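Local coordinates for protein glutamyl endopeptidase (Staphylococcus epidermidis, PDB 6PYM) that is a secreted, chymotrypsin-like serine protease that probably cleaves peptide bonds on the carbonyl side of glutamate and aspartate, at residues Y33-G38 and K138-M143. The protein carries 1 engineered substitution. Sequence-based numbering, arbitrary orientation.
Sequences YMSGSG and KPLATM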
loop_
_atom_site.group_PDB
_atom_site.type_symbol
_atom_site.label_atom_id
_atom_site.label_comp_id
_atom_site.label_asym_id
_atom_site.label_seq_id
_atom_site.Cartn_x
_atom_site.Cartn_y
_atom_site.Cartn_z
ATOM N N TYR A 33 -14.404 -2.143 -13.496
ATOM C CA TYR A 33 -13.859 -1.905 -12.172
ATOM C C TYR A 33 -12.464 -1.337 -12.327
ATOM O O TYR A 33 -11.820 -1.476 -13.370
ATOM C CB TYR A 33 -13.817 -3.187 -11.320
ATOM C CG TYR A 33 -12.839 -4.240 -11.811
ATOM C CD1 TYR A 33 -11.511 -4.240 -11.392
ATOM C CD2 TYR A 33 -13.248 -5.244 -12.681
ATOM C CE1 TYR A 33 -10.618 -5.195 -11.839
ATOM C CE2 TYR A 33 -12.359 -6.207 -13.128
ATOM C CZ TYR A 33 -11.046 -6.175 -12.705
ATOM O OH TYR A 33 -10.159 -7.131 -13.149
ATOM N N MET A 34 -12.002 -0.697 -11.272
ATOM C CA MET A 34 -10.588 -0.433 -11.119
ATOM C C MET A 34 -10.120 -1.145 -9.861
ATOM O O MET A 34 -10.900 -1.394 -8.935
ATOM C CB MET A 34 -10.305 1.052 -11.025
ATOM C CG MET A 34 -11.060 1.740 -9.938
ATOM S SD MET A 34 -10.730 3.506 -9.974
ATOM C CE MET A 34 -9.058 3.559 -9.333
ATOM N N SER A 35 -8.849 -1.505 -9.844
ATOM C CA SER A 35 -8.291 -2.146 -8.669
ATOM C C SER A 35 -6.976 -1.487 -8.309
ATOM O O SER A 35 -6.308 -0.871 -9.146
ATOM C CB SER A 35 -8.131 -3.660 -8.836
ATOM O OG SER A 35 -7.068 -3.991 -9.711
ATOM N N GLY A 36 -6.629 -1.598 -7.036
ATOM C CA GLY A 36 -5.373 -1.078 -6.555
ATOM C C GLY A 36 -4.900 -1.864 -5.359
ATOM O O GLY A 36 -5.348 -2.994 -5.121
ATOM N N SER A 37 -3.991 -1.259 -4.606
ATOM C CA SER A 37 -3.342 -1.873 -3.465
ATOM C C SER A 37 -3.342 -0.890 -2.300
ATOM O O SER A 37 -3.596 0.306 -2.458
ATOM C CB SER A 37 -1.900 -2.247 -3.819
ATOM O OG SER A 37 -1.848 -3.100 -4.960
ATOM N N GLY A 38 -3.009 -1.399 -1.126
ATOM C CA GLY A 38 -2.867 -0.554 0.038
ATOM C C GLY A 38 -2.258 -1.343 1.169
ATOM O O GLY A 38 -1.890 -2.508 1.002
ATOM N N LYS A 138 -1.286 -9.746 -13.431
ATOM C CA LYS A 138 -1.432 -11.050 -12.822
ATOM C C LYS A 138 -2.901 -11.325 -12.545
ATOM O O LYS A 138 -3.747 -10.437 -12.674
ATOM C CB LYS A 138 -0.599 -11.093 -11.537
ATOM C CG LYS A 138 0.858 -10.687 -11.743
ATOM C CD LYS A 138 1.590 -11.566 -12.749
ATOM C CE LYS A 138 3.083 -11.331 -12.643
ATOM N NZ LYS A 138 3.866 -12.113 -13.635
ATOM N N PRO A 139 -3.255 -12.557 -12.166
ATOM C CA PRO A 139 -4.669 -12.845 -11.905
ATOM C C PRO A 139 -5.201 -11.961 -10.787
ATOM O O PRO A 139 -4.475 -11.586 -9.852
ATOM C CB PRO A 139 -4.667 -14.326 -11.510
ATOM C CG PRO A 139 -3.455 -14.885 -12.184
ATOM C CD PRO A 139 -2.434 -13.780 -12.092
ATOM N N LEU A 140 -6.479 -11.606 -10.901
ATOM C CA LEU A 140 -7.074 -10.627 -10.003
ATOM C C LEU A 140 -6.883 -11.036 -8.547
ATOM O O LEU A 140 -7.061 -12.203 -8.182
ATOM C CB LEU A 140 -8.561 -10.463 -10.316
ATOM C CG LEU A 140 -9.291 -9.336 -9.580
ATOM C CD1 LEU A 140 -8.767 -7.976 -10.002
ATOM C CD2 LEU A 140 -10.794 -9.436 -9.810
ATOM N N ALA A 141 -6.482 -10.067 -7.725
ATOM C CA ALA A 141 -6.358 -10.233 -6.281
ATOM C C ALA A 141 -5.250 -11.192 -5.871
ATOM O O ALA A 141 -5.284 -11.729 -4.759
ATOM C CB ALA A 141 -7.693 -10.600 -5.622
ATOM N N THR A 142 -4.252 -11.411 -6.730
ATOM C CA THR A 142 -3.064 -12.155 -6.341
ATOM C C THR A 142 -1.956 -11.199 -5.912
ATOM O O THR A 142 -1.744 -10.148 -6.530
ATOM C CB THR A 142 -2.568 -13.113 -7.434
ATOM O OG1 THR A 142 -2.229 -12.396 -8.640
ATOM C CG2 THR A 142 -3.624 -14.183 -7.736
ATOM N N MET A 143 -1.268 -11.563 -4.836
ATOM C CA MET A 143 -0.266 -10.704 -4.217
ATOM C C MET A 143 1.118 -11.063 -4.744
ATOM O O MET A 143 1.478 -12.249 -4.790
ATOM C CB MET A 143 -0.314 -10.875 -2.698
ATOM C CG MET A 143 0.592 -9.905 -1.967
ATOM S SD MET A 143 0.828 -10.238 -0.206
ATOM C CE MET A 143 -0.844 -10.072 0.434
#
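L140 has CG anti to the backbone N (chi1 -172°), which extends its isobutyl branch from the 138-143 loop; Y33 has CG between its own backbone N and carbonyl carbon (chi1 67°), and the two side chains approach from opposite directions. They meet through one methyl: L140 CD1 is 3.5 Å from Y33 OH and 3.8 Å from Y33 CE1, an oblique approach to the hydroxyl-bearing end of the ring. The second methyl is more distant, with L140 CD2 4.1 Å from Y33 OH. S35, two residues along, adds a loose third contact, its OG lying 4.3 Å from L140 CD1. Backbones stay well apart, the closest CA pair being S35 and A141 at 8.7 Å, and only 104 Å² is buried in total, evidence for a small van der Waals bridge near the surface. L140 also rests on F24 of strand 22-27, and the Y33 ring stacks on Y26 of that strand. L140 and A141 are the central residues of a type II beta turn, P139 to T142, with A141 at positive phi (67°); P139 O accepts both T142 N at 3.1 Å and T142 OG1 at 2.7 Å. The S35 side chain is about 9 Å from that of A169, the engineered residue at the predicted charge-relay serine position. The bridge thus joins the loop-to-strand junction at the start of strand 34-42, in the six-stranded barrel, to the loop between strands 128-133 and 143-154 of the other sheet, spanning the two beta domains of the chymotrypsin-like fold, between which the catalytic site lies.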